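Local atomic coordinates of flagellin hook IN motif family (PDB entry 6XI1), a protein that probably forms part of the extender region of a bacterial RTX adhesin, a string of calcium-bound beta-sandwich repeats that carries the adhesive end toward its target. Residues 61-66 against 78-83; 128-133 against 220-225; 270-275 against 323-328; 357-362 against 408-413. All blocks are in the same frame, centred on the assembly; numbering follows the deposited sequence.

Four beta-sandwich domains follow one another along this elongated chain, and each contact closes its loop before the next opens; none nest or cross. Contact 1 closes a short loop in the first domain, joining the approach to strand 66-70 with the end of strand 77-80. In the second domain, contact 2 brings the segment entering the first strand beside the turn leading to the last, at the calcium cluster facing the first domain. Contact 3 joins two loops of the third domain at an equivalent calcium site. Contact 4 pairs the start of strand 361-371 with the end of strand 403-409. The centres of contacts 1 and 4 lie about 174 Å apart.

Contact 1 (61-66 against 78-83); sequences AKFQAG and LTITEG
In a beta-sandwich domain of the cadherin-like family, the antiparallel pairing of strands 66-70 and 77-80 starts at G66 and I80, a hydrogen-bonded pair. G66 N donates a hydrogen bond to I80 O (2.9 Å), and I80 N donates one to G66 O at 2.7 Å. Farther from this pair the backbones stay close: F63 N binds E82 O at 3.0 Å, the donor in the carbonyl plane and on a lone pair, and E82 CA offers a CA-H...O contact to F63 O. The buried F63 ring carries the apolar side of the contact. With CG anti to its carbonyl carbon (chi1 -68°), the ring receives I80 CD1 over one face, 4.3 Å from the centroid and offset toward the rim, a CH-pi contact, while E82 O lies at the ring edge. L50 of strand 43-53 touches both F63 and I80, which places their meeting in the domain interior. The other branch of I80, CG2, rests 3.5 Å from Q64 O. On the exposed side, E82 runs extended beyond CG and its CG passes A65 CB at 4.0 Å. K62 runs beside E82 in the same sense; a bend in its chain at chi3 (49°) precedes a long salt bridge, NZ to OE1 of E82, at 3.7 Å.

Contact 2 (128-133 against 220-225); sequences NDAAVI and DGTTHT. With CA (calcium ion), chain Q; CA (calcium ion), chain M; CA (calcium ion), chain L.
Segments 128-133 and 220-225 run in nearly the same direction, 29° apart, as they enter the first and last strands of a beta-sandwich domain, with A131 beside T222 and I133 beside H224. Where they begin, one calcium ion joins them: N128 OD1, D129 O and D220 OD2 (2.4 Å) all bind it, and D160, D162 and E166 complete its protein ligands. N128 lies roughly perpendicular to D220; its ND2 donates to OD2 of D220 at 3.1 Å, the acceptor lying in the amide plane but approached 61° out of the carboxylate plane. D220 OD1 faces its own turn, accepting from T222 N (an Asx turn) and from T222 OG1 at 2.6 Å. That same hydroxyl oxygen accepts a hydrogen bond from A131 N at 2.9 Å, linking the turn to the opposing backbone. D129 points away and uses its carboxylate on two further calcium ions, OD1 bridging both; E37, Q96 and L98 bring ligands to this cluster from the preceding part of the chain. Farther along, the side chains of I133 and H224 lie antiparallel alongside one another, and I133 CG2 sits over one imidazole face, 4.0 Å from the centroid.

Contact 3 (270-275 against 323-328); sequences ADEAKF and ASVDGT. With CA (calcium ion), chain R; NA (sodium ion), chain J.
V325, E272 and F275 contribute the most buried surface where two loops of a beta-sandwich domain meet beside a calcium site. V325 points toward segment 270-275 from the second position of a type I turn that S324 opens. Its CB lies 3.8 Å from E272 O, while CG2 packs 3.5 Å from K274 CG, the two side chains running abreast in the same sense. The backbone secures this fit: V325 N donates to K274 O at 3.0 Å. A323 O lies at the edge of the F275 ring, which packs on L262 and V264 of strand 255-265. E272 leaves its backbone with CG anti to the carbonyl carbon (chi1 -73°) and runs extended to the calcium ion, which OE1 binds at 2.1 Å. D326 reaches the same ion with OD2 at 2.4 Å, its carboxylate plane 58° from that of E272; N234, D235, D266 and D268 supply the remaining protein ligands. OD1 of D326 accepts from T328 N in an Asx turn and from T328 OG1, fixing the rotation of the carboxylate. A water donates to E272 O (2.6 Å) and accepts from S324 OG and D326 N, bridging the loops. E272 OE2 accepts a hydrogen bond from a water on the sodium ion that D271 and D268 O bind. The calcium would offset the gathered carboxylate charge and probably adds to the closure that backbone bond and water also provide.

Contact 4 (357-362 against 408-413); sequences ETNPLL and VDNSKV
Strands 361-371 and 403-409 pair antiparallel where the first begins and the second ends. L362 and V408 form a hydrogen-bonded pair, L362 N to V408 O at 2.8 Å and V408 N to L362 O at 2.9 Å, followed by the non-hydrogen-bonded pair L361 and D409. One more backbone bond, N410 N to P360 O, extends the pairing as segment 408-413 bends into a turn. P360 follows a cis peptide bond, and a water that donates to its O accepts from S411 N. L362 and V408 put their side chains on the same face of the sheet, CB of L362 lying 3.7 Å from CG1 of V408. Beyond it, L362 CD1 meets V413 CG2 tip to tip at 3.8 Å. These apolar side chains are buried within the last beta-sandwich domain of the chain, a cadherin-like unit in which the two strands are neighbours in one sheet. N410 bridges this apolar patch and the loop of segment 357-362. Its CG stands anti to the backbone N (chi1 -170°), directing the amide toward that loop: ND2 donates to N359 OD1 at 3.1 Å and also to D356 OD1, while OD1 of N410, hydrogen-bonded to a residue bordering the segments, lies 3.6 Å from L362 CD2. The two asparagine amides are turned 84° apart, yet N359 OD1 stays close to the N410 amide plane, and the N-H...O angle is 165°.

Contact 1 (61-66 against 78-83)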
loop_
_atom_site.group_PDB
_atom_site.type_symbol
_atom_site.label_atom_id
_atom_site.label_comp_id
_atom_site.label_asym_id
_atom_site.label_seq_id
_atom_site.Cartn_x
_atom_site.Cartn_y
_atom_site.Cartn_z
ATOM N N ALA A 61 -37.443 -34.047 -79.653
ATOM C CA ALA A 61 -38.044 -33.770 -78.322
ATOM C C ALA A 61 -37.227 -34.456 -77.220
ATOM O O ALA A 61 -37.771 -35.323 -76.506
ATOM C CB ALA A 61 -39.490 -34.206 -78.296
ATOM N N LYS A 62 -35.963 -34.049 -77.098
ATOM C CA LYS A 62 -34.936 -34.600 -76.182
ATOM C C LYS A 62 -33.882 -33.510 -75.960
ATOM O O LYS A 62 -33.903 -32.514 -76.733
ATOM C CB LYS A 62 -34.249 -35.827 -76.784
ATOM C CG LYS A 62 -35.090 -37.089 -76.887
ATOM C CD LYS A 62 -34.491 -38.094 -77.827
ATOM C CE LYS A 62 -33.027 -38.336 -77.539
ATOM N NZ LYS A 62 -32.376 -39.045 -78.664
ATOM N N PHE A 63 -33.042 -33.665 -74.933
ATOM C CA PHE A 63 -31.930 -32.730 -74.608
ATOM C C PHE A 63 -30.593 -33.311 -75.078
ATOM O O PHE A 63 -30.406 -34.541 -75.078
ATOM C CB PHE A 63 -31.901 -32.423 -73.109
ATOM C CG PHE A 63 -33.080 -31.609 -72.658
ATOM C CD1 PHE A 63 -33.073 -30.234 -72.788
ATOM C CD2 PHE A 63 -34.217 -32.219 -72.146
ATOM C CE1 PHE A 63 -34.162 -29.483 -72.375
ATOM C CE2 PHE A 63 -35.311 -31.465 -71.757
ATOM C CZ PHE A 63 -35.285 -30.098 -71.876
ATOM N N GLN A 64 -29.677 -32.433 -75.491
ATOM C CA GLN A 64 -28.232 -32.771 -75.578
ATOM C C GLN A 64 -27.749 -33.005 -74.144
ATOM O O GLN A 64 -27.952 -32.110 -73.300
ATOM C CB GLN A 64 -27.437 -31.660 -76.258
ATOM C CG GLN A 64 -27.965 -31.295 -77.629
ATOM C CD GLN A 64 -27.074 -30.310 -78.344
ATOM O OE1 GLN A 64 -25.851 -30.440 -78.348
ATOM N NE2 GLN A 64 -27.701 -29.327 -78.971
ATOM N N ALA A 65 -27.212 -34.186 -73.870
ATOM C CA ALA A 65 -26.712 -34.581 -72.537
ATOM C C ALA A 65 -25.339 -33.934 -72.313
ATOM O O ALA A 65 -24.470 -34.032 -73.224
ATOM C CB ALA A 65 -26.646 -36.083 -72.426
ATOM N N GLY A 66 -25.147 -33.293 -71.155
ATOM C CA GLY A 66 -23.816 -32.844 -70.696
ATOM C C GLY A 66 -23.896 -31.597 -69.832
ATOM O O GLY A 66 -24.930 -31.418 -69.157
ATOM N N LEU A 78 -23.571 -27.151 -63.949
ATOM C CA LEU A 78 -24.847 -27.870 -64.145
ATOM C C LEU A 78 -24.667 -28.906 -65.260
ATOM O O LEU A 78 -24.080 -28.550 -66.283
ATOM C CB LEU A 78 -25.913 -26.826 -64.469
ATOM C CG LEU A 78 -27.314 -27.381 -64.686
ATOM C CD1 LEU A 78 -28.345 -26.439 -64.131
ATOM C CD2 LEU A 78 -27.565 -27.653 -66.171
ATOM N N THR A 79 -25.069 -30.155 -65.020
ATOM C CA THR A 79 -25.148 -31.210 -66.071
ATOM C C THR A 79 -26.623 -31.545 -66.308
ATOM O O THR A 79 -27.413 -31.415 -65.376
ATOM C CB THR A 79 -24.330 -32.447 -65.706
ATOM O OG1 THR A 79 -25.001 -33.079 -64.626
ATOM C CG2 THR A 79 -22.908 -32.158 -65.296
ATOM N N ILE A 80 -26.990 -31.925 -67.534
ATOM C CA ILE A 80 -28.375 -32.358 -67.874
ATOM C C ILE A 80 -28.305 -33.693 -68.640
ATOM O O ILE A 80 -27.340 -33.902 -69.387
ATOM C CB ILE A 80 -29.131 -31.253 -68.632
ATOM C CG1 ILE A 80 -30.643 -31.498 -68.631
ATOM C CG2 ILE A 80 -28.575 -31.061 -70.037
ATOM C CD1 ILE A 80 -31.490 -30.293 -68.987
ATOM N N THR A 81 -29.250 -34.595 -68.373
ATOM C CA THR A 81 -29.423 -35.876 -69.116
ATOM C C THR A 81 -30.265 -35.621 -70.379
ATOM O O THR A 81 -30.970 -34.596 -70.443
ATOM C CB THR A 81 -30.062 -36.961 -68.238
ATOM O OG1 THR A 81 -31.409 -36.549 -68.045
ATOM C CG2 THR A 81 -29.388 -37.165 -66.899
ATOM N N GLU A 82 -30.238 -36.568 -71.330
ATOM C CA GLU A 82 -31.178 -36.604 -72.493
ATOM C C GLU A 82 -32.618 -36.389 -72.011
ATOM O O GLU A 82 -33.380 -35.693 -72.700
ATOM C CB GLU A 82 -31.091 -37.941 -73.234
ATOM C CG GLU A 82 -29.689 -38.309 -73.676
ATOM C CD GLU A 82 -29.638 -39.502 -74.612
ATOM O OE1 GLU A 82 -30.478 -39.573 -75.544
ATOM O OE2 GLU A 82 -28.768 -40.362 -74.392
ATOM N N GLY A 83 -32.977 -36.953 -70.851
ATOM C CA GLY A 83 -34.349 -36.909 -70.301
ATOM C C GLY A 83 -34.701 -35.573 -69.677
ATOM O O GLY A 83 -35.871 -35.394 -69.287
#

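Contact 2 (128-133 against 220-225)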
loop_
_atom_site.group_PDB
_atom_site.type_symbol
_atom_site.label_atom_id
_atom_site.label_comp_id
_atom_site.label_asym_id
_atom_site.label_seq_id
_atom_site.Cartn_x
_atom_site.Cartn_y
_atom_site.Cartn_z
ATOM N N ASN A 128 -23.713 -16.442 -42.058
ATOM C CA ASN A 128 -22.623 -15.838 -41.261
ATOM C C ASN A 128 -21.581 -16.887 -40.908
ATOM O O ASN A 128 -21.927 -18.031 -40.566
ATOM C CB ASN A 128 -23.090 -15.170 -39.971
ATOM C CG ASN A 128 -21.955 -14.362 -39.383
ATOM O OD1 ASN A 128 -21.397 -13.486 -40.062
ATOM N ND2 ASN A 128 -21.565 -14.708 -38.164
ATOM N N ASP A 129 -20.331 -16.487 -40.988
ATOM C CA ASP A 129 -19.176 -17.201 -40.403
ATOM C C ASP A 129 -18.694 -16.316 -39.261
ATOM O O ASP A 129 -18.505 -15.066 -39.484
ATOM C CB ASP A 129 -18.075 -17.448 -41.439
ATOM C CG ASP A 129 -18.400 -18.584 -42.409
ATOM O OD1 ASP A 129 -19.233 -18.359 -43.284
ATOM O OD2 ASP A 129 -17.836 -19.696 -42.237
ATOM N N ALA A 130 -18.559 -16.911 -38.084
ATOM C CA ALA A 130 -17.987 -16.228 -36.902
ATOM C C ALA A 130 -16.618 -15.643 -37.272
ATOM O O ALA A 130 -15.780 -16.314 -37.911
ATOM C CB ALA A 130 -17.886 -17.200 -35.739
ATOM N N ALA A 131 -16.354 -14.428 -36.829
ATOM C CA ALA A 131 -14.997 -13.839 -36.881
ATOM C C ALA A 131 -14.032 -14.704 -36.038
ATOM O O ALA A 131 -14.465 -15.353 -35.047
ATOM C CB ALA A 131 -15.033 -12.409 -36.415
ATOM N N VAL A 132 -12.769 -14.708 -36.421
ATOM C CA VAL A 132 -11.663 -15.356 -35.675
ATOM C C VAL A 132 -10.814 -14.232 -35.068
ATOM O O VAL A 132 -10.186 -13.456 -35.837
ATOM C CB VAL A 132 -10.825 -16.301 -36.552
ATOM C CG1 VAL A 132 -9.643 -16.881 -35.778
ATOM C CG2 VAL A 132 -11.716 -17.418 -37.097
ATOM N N ILE A 133 -10.871 -14.116 -33.750
ATOM C CA ILE A 133 -10.197 -13.018 -32.992
ATOM C C ILE A 133 -9.012 -13.595 -32.210
ATOM O O ILE A 133 -9.196 -14.558 -31.444
ATOM C CB ILE A 133 -11.167 -12.265 -32.073
ATOM C CG1 ILE A 133 -12.357 -11.713 -32.860
ATOM C CG2 ILE A 133 -10.414 -11.152 -31.351
ATOM C CD1 ILE A 133 -13.535 -11.228 -32.016
ATOM N N ASP A 220 -19.740 -8.471 -37.158
ATOM C CA ASP A 220 -20.867 -9.445 -37.209
ATOM C C ASP A 220 -21.346 -9.799 -35.784
ATOM O O ASP A 220 -22.237 -10.665 -35.677
ATOM C CB ASP A 220 -20.524 -10.690 -38.030
ATOM C CG ASP A 220 -19.583 -11.667 -37.353
ATOM O OD1 ASP A 220 -19.164 -11.404 -36.203
ATOM O OD2 ASP A 220 -19.293 -12.673 -37.968
ATOM N N GLY A 221 -20.751 -9.222 -34.735
ATOM C CA GLY A 221 -21.197 -9.434 -33.335
ATOM C C GLY A 221 -20.445 -10.568 -32.652
ATOM O O GLY A 221 -20.766 -10.873 -31.485
ATOM N N THR A 222 -19.462 -11.184 -33.312
ATOM C CA THR A 222 -18.550 -12.156 -32.677
ATOM C C THR A 222 -17.785 -11.467 -31.539
ATOM O O THR A 222 -17.230 -10.362 -31.753
ATOM C CB THR A 222 -17.537 -12.759 -33.655
ATOM O OG1 THR A 222 -18.188 -13.316 -34.807
ATOM C CG2 THR A 222 -16.711 -13.829 -32.986
ATOM N N THR A 223 -17.746 -12.085 -30.359
ATOM C CA THR A 223 -17.179 -11.444 -29.158
ATOM C C THR A 223 -15.844 -12.056 -28.781
ATOM O O THR A 223 -15.566 -13.197 -29.105
ATOM C CB THR A 223 -18.162 -11.411 -27.978
ATOM O OG1 THR A 223 -18.437 -12.759 -27.611
ATOM C CG2 THR A 223 -19.439 -10.659 -28.262
ATOM N N HIS A 224 -14.998 -11.240 -28.151
ATOM C CA HIS A 224 -13.766 -11.687 -27.455
ATOM C C HIS A 224 -13.609 -10.897 -26.145
ATOM O O HIS A 224 -14.041 -9.739 -26.078
ATOM C CB HIS A 224 -12.563 -11.521 -28.356
ATOM C CG HIS A 224 -11.381 -12.347 -28.015
ATOM N ND1 HIS A 224 -11.302 -13.683 -28.329
ATOM C CD2 HIS A 224 -10.229 -12.046 -27.399
ATOM C CE1 HIS A 224 -10.141 -14.163 -27.940
ATOM N NE2 HIS A 224 -9.470 -13.186 -27.354
ATOM N N THR A 225 -12.953 -11.494 -25.179
ATOM C CA THR A 225 -12.738 -10.891 -23.848
ATOM C C THR A 225 -11.266 -10.495 -23.667
ATOM O O THR A 225 -10.329 -11.271 -24.040
ATOM C CB THR A 225 -13.275 -11.831 -22.763
ATOM O OG1 THR A 225 -14.687 -11.951 -22.972
ATOM C CG2 THR A 225 -13.036 -11.287 -21.375
HETATM CA CA CA Q . -18.866 -13.084 -40.276
HETATM CA CA CA M . -19.725 -20.834 -43.373
HETATM CA CA CA L . -20.354 -17.202 -45.057
HETATM O O HOH W 1 -21.019 -20.340 -41.309
HETATM O O HOH W 2 -18.887 -22.550 -42.007
#

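Contact 3 (270-275 against 323-328)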
loop_
_atom_site.group_PDB
_atom_site.type_symbol
_atom_site.label_atom_id
_atom_site.label_comp_id
_atom_site.label_asym_id
_atom_site.label_seq_id
_atom_site.Cartn_x
_atom_site.Cartn_y
_atom_site.Cartn_z
ATOM N N ALA A 270 -8.889 -2.595 7.053
ATOM C CA ALA A 270 -8.997 -2.838 8.518
ATOM C C ALA A 270 -8.057 -3.964 8.967
ATOM O O ALA A 270 -7.568 -3.842 10.091
ATOM C CB ALA A 270 -10.425 -3.146 8.904
ATOM N N ASP A 271 -7.783 -4.965 8.118
ATOM C CA ASP A 271 -6.776 -6.039 8.380
ATOM C C ASP A 271 -5.419 -5.410 8.797
ATOM O O ASP A 271 -4.727 -5.924 9.691
ATOM C CB ASP A 271 -6.661 -6.998 7.191
ATOM C CG ASP A 271 -6.595 -6.390 5.775
ATOM O OD1 ASP A 271 -6.647 -5.126 5.595
ATOM O OD2 ASP A 271 -6.477 -7.196 4.812
ATOM N N GLU A 272 -5.079 -4.258 8.242
ATOM C CA GLU A 272 -3.757 -3.610 8.455
ATOM C C GLU A 272 -3.822 -2.483 9.476
ATOM O O GLU A 272 -2.734 -2.040 9.895
ATOM C CB GLU A 272 -3.230 -3.089 7.115
ATOM C CG GLU A 272 -2.775 -4.204 6.233
ATOM C CD GLU A 272 -2.016 -3.876 4.965
ATOM O OE1 GLU A 272 -1.350 -2.790 4.828
ATOM O OE2 GLU A 272 -2.159 -4.705 4.087
ATOM N N ALA A 273 -5.021 -1.976 9.783
ATOM C CA ALA A 273 -5.188 -0.757 10.600
ATOM C C ALA A 273 -5.160 -1.176 12.075
ATOM O O ALA A 273 -6.169 -0.955 12.792
ATOM C CB ALA A 273 -6.455 -0.004 10.254
ATOM N N LYS A 274 -4.043 -1.747 12.511
ATOM C CA LYS A 274 -3.815 -2.077 13.940
ATOM C C LYS A 274 -2.315 -2.226 14.184
ATOM O O LYS A 274 -1.534 -2.274 13.203
ATOM C CB LYS A 274 -4.585 -3.325 14.377
ATOM C CG LYS A 274 -4.590 -4.487 13.426
ATOM C CD LYS A 274 -5.496 -5.650 13.850
ATOM C CE LYS A 274 -6.837 -5.670 13.153
ATOM N NZ LYS A 274 -7.383 -7.047 13.075
ATOM N N PHE A 275 -1.940 -2.291 15.462
ATOM C CA PHE A 275 -0.517 -2.438 15.850
ATOM C C PHE A 275 -0.181 -3.901 16.032
ATOM O O PHE A 275 -1.053 -4.712 16.360
ATOM C CB PHE A 275 -0.228 -1.627 17.094
ATOM C CG PHE A 275 -0.383 -0.153 16.843
ATOM C CD1 PHE A 275 0.680 0.580 16.384
ATOM C CD2 PHE A 275 -1.605 0.475 17.054
ATOM C CE1 PHE A 275 0.550 1.934 16.175
ATOM C CE2 PHE A 275 -1.753 1.823 16.773
ATOM C CZ PHE A 275 -0.669 2.549 16.377
ATOM N N ALA A 323 5.307 -0.723 15.659
ATOM C CA ALA A 323 4.934 -1.006 14.253
ATOM C C ALA A 323 3.455 -1.367 14.127
ATOM O O ALA A 323 2.905 -2.087 14.982
ATOM C CB ALA A 323 5.817 -2.126 13.726
ATOM N N SER A 324 2.866 -0.986 13.006
ATOM C CA SER A 324 1.568 -1.495 12.529
ATOM C C SER A 324 1.778 -2.839 11.843
ATOM O O SER A 324 2.952 -3.230 11.579
ATOM C CB SER A 324 0.906 -0.488 11.612
ATOM O OG SER A 324 1.708 -0.294 10.468
ATOM N N VAL A 325 0.671 -3.507 11.537
ATOM C CA VAL A 325 0.634 -4.843 10.890
ATOM C C VAL A 325 1.561 -4.870 9.669
ATOM O O VAL A 325 2.242 -5.892 9.492
ATOM C CB VAL A 325 -0.812 -5.204 10.499
ATOM C CG1 VAL A 325 -0.893 -6.411 9.579
ATOM C CG2 VAL A 325 -1.655 -5.395 11.732
ATOM N N ASP A 326 1.600 -3.819 8.840
ATOM C CA ASP A 326 2.357 -3.880 7.558
ATOM C C ASP A 326 3.815 -3.458 7.769
ATOM O O ASP A 326 4.577 -3.362 6.762
ATOM C CB ASP A 326 1.639 -3.035 6.502
ATOM C CG ASP A 326 1.830 -1.533 6.689
ATOM O OD1 ASP A 326 2.459 -1.094 7.713
ATOM O OD2 ASP A 326 1.348 -0.794 5.836
ATOM N N GLY A 327 4.235 -3.213 9.015
ATOM C CA GLY A 327 5.616 -2.878 9.351
ATOM C C GLY A 327 5.891 -1.395 9.350
ATOM O O GLY A 327 7.037 -1.000 9.634
ATOM N N THR A 328 4.875 -0.539 9.122
ATOM C CA THR A 328 5.061 0.923 9.267
ATOM C C THR A 328 5.452 1.224 10.727
ATOM O O THR A 328 4.791 0.734 11.618
ATOM C CB THR A 328 3.760 1.663 8.897
ATOM O OG1 THR A 328 3.376 1.271 7.566
ATOM C CG2 THR A 328 3.927 3.148 9.092
HETATM CA CA CA R . -0.611 -0.839 4.498
HETATM NA NA NA J . -6.581 -5.230 3.023
HETATM O O HOH W 3 -0.377 -1.531 8.850
HETATM O O HOH W 4 -4.399 -5.745 2.701
HETATM O O HOH W 5 -8.769 -5.126 3.353
HETATM O O HOH W 6 -6.789 -7.148 1.752
HETATM O O HOH W 7 -7.081 -4.607 0.597
#

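Contact 4 (357-362 against 408-413)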
loop_
_atom_site.group_PDB
_atom_site.type_symbol
_atom_site.label_atom_id
_atom_site.label_comp_id
_atom_site.label_asym_id
_atom_site.label_seq_id
_atom_site.Cartn_x
_atom_site.Cartn_y
_atom_site.Cartn_z
ATOM N N GLU A 357 43.367 29.988 75.768
ATOM C CA GLU A 357 44.279 28.954 75.211
ATOM C C GLU A 357 45.238 29.674 74.263
ATOM O O GLU A 357 46.387 29.242 74.133
ATOM C CB GLU A 357 43.511 27.784 74.568
ATOM C CG GLU A 357 42.924 28.079 73.182
ATOM C CD GLU A 357 42.014 27.022 72.535
ATOM O OE1 GLU A 357 41.485 26.154 73.244
ATOM O OE2 GLU A 357 41.839 27.074 71.309
ATOM N N THR A 358 44.771 30.732 73.608
ATOM C CA THR A 358 45.573 31.607 72.715
ATOM C C THR A 358 45.007 33.019 72.866
ATOM O O THR A 358 43.998 33.172 73.548
ATOM C CB THR A 358 45.593 31.149 71.241
ATOM O OG1 THR A 358 44.256 31.010 70.736
ATOM C CG2 THR A 358 46.331 29.845 71.031
ATOM N N ASN A 359 45.617 33.999 72.214
ATOM C CA ASN A 359 45.268 35.420 72.415
ATOM C C ASN A 359 45.872 36.190 71.254
ATOM O O ASN A 359 46.992 35.880 70.855
ATOM C CB ASN A 359 45.750 35.867 73.799
ATOM C CG ASN A 359 45.086 37.143 74.258
ATOM O OD1 ASN A 359 43.902 37.155 74.605
ATOM N ND2 ASN A 359 45.847 38.223 74.254
ATOM N N PRO A 360 45.158 37.160 70.634
ATOM C CA PRO A 360 43.801 37.542 71.042
ATOM C C PRO A 360 42.628 36.707 70.473
ATOM O O PRO A 360 41.500 36.940 70.942
ATOM C CB PRO A 360 43.714 38.968 70.481
ATOM C CG PRO A 360 44.520 38.920 69.186
ATOM C CD PRO A 360 45.633 37.924 69.461
ATOM N N LEU A 361 42.868 35.819 69.485
ATOM C CA LEU A 361 41.798 34.940 68.905
ATOM C C LEU A 361 41.891 33.524 69.464
ATOM O O LEU A 361 43.036 33.046 69.626
ATOM C CB LEU A 361 41.948 34.837 67.391
ATOM C CG LEU A 361 41.758 36.123 66.604
ATOM C CD1 LEU A 361 42.128 35.899 65.153
ATOM C CD2 LEU A 361 40.334 36.649 66.756
ATOM N N LEU A 362 40.738 32.900 69.738
ATOM C CA LEU A 362 40.602 31.437 69.889
ATOM C C LEU A 362 40.195 30.893 68.508
ATOM O O LEU A 362 39.319 31.510 67.838
ATOM C CB LEU A 362 39.566 31.098 70.954
ATOM C CG LEU A 362 39.701 31.797 72.300
ATOM C CD1 LEU A 362 38.679 31.248 73.260
ATOM C CD2 LEU A 362 41.099 31.620 72.894
ATOM N N VAL A 408 36.986 33.236 67.489
ATOM C CA VAL A 408 36.255 34.074 68.469
ATOM C C VAL A 408 37.290 34.910 69.231
ATOM O O VAL A 408 38.387 34.413 69.478
ATOM C CB VAL A 408 35.353 33.273 69.409
ATOM C CG1 VAL A 408 36.127 32.349 70.332
ATOM C CG2 VAL A 408 34.441 34.179 70.226
ATOM N N ASP A 409 36.938 36.153 69.559
ATOM C CA ASP A 409 37.833 37.014 70.371
ATOM C C ASP A 409 37.882 36.446 71.778
ATOM O O ASP A 409 36.827 36.321 72.426
ATOM C CB ASP A 409 37.348 38.457 70.445
ATOM C CG ASP A 409 37.449 39.217 69.143
ATOM O OD1 ASP A 409 38.239 38.807 68.277
ATOM O OD2 ASP A 409 36.721 40.217 68.996
ATOM N N ASN A 410 39.088 36.166 72.261
ATOM C CA ASN A 410 39.297 35.715 73.652
ATOM C C ASN A 410 38.636 36.705 74.629
ATOM O O ASN A 410 38.039 36.237 75.627
ATOM C CB ASN A 410 40.785 35.484 73.931
ATOM C CG ASN A 410 40.994 34.792 75.254
ATOM O OD1 ASN A 410 40.240 33.894 75.613
ATOM N ND2 ASN A 410 41.988 35.236 76.014
ATOM N N SER A 411 38.703 38.009 74.359
ATOM C CA SER A 411 38.092 39.048 75.244
ATOM C C SER A 411 36.595 38.792 75.460
ATOM O O SER A 411 36.101 39.072 76.572
ATOM C CB SER A 411 38.316 40.433 74.699
ATOM O OG SER A 411 37.772 40.547 73.391
ATOM N N LYS A 412 35.881 38.255 74.449
ATOM C CA LYS A 412 34.404 38.125 74.492
ATOM C C LYS A 412 33.960 36.882 75.273
ATOM O O LYS A 412 32.760 36.784 75.572
ATOM C CB LYS A 412 33.852 38.132 73.067
ATOM C CG LYS A 412 34.066 39.449 72.325
ATOM C CD LYS A 412 33.352 39.501 71.002
ATOM C CE LYS A 412 33.723 40.691 70.135
ATOM N NZ LYS A 412 33.488 41.979 70.827
ATOM N N VAL A 413 34.878 35.984 75.628
ATOM C CA VAL A 413 34.539 34.703 76.309
ATOM C C VAL A 413 35.043 34.707 77.755
ATOM O O VAL A 413 34.768 33.743 78.469
ATOM C CB VAL A 413 35.077 33.497 75.511
ATOM C CG1 VAL A 413 34.610 33.562 74.058
ATOM C CG2 VAL A 413 36.580 33.349 75.583
HETATM O O HOH W 8 40.480 38.982 72.570
#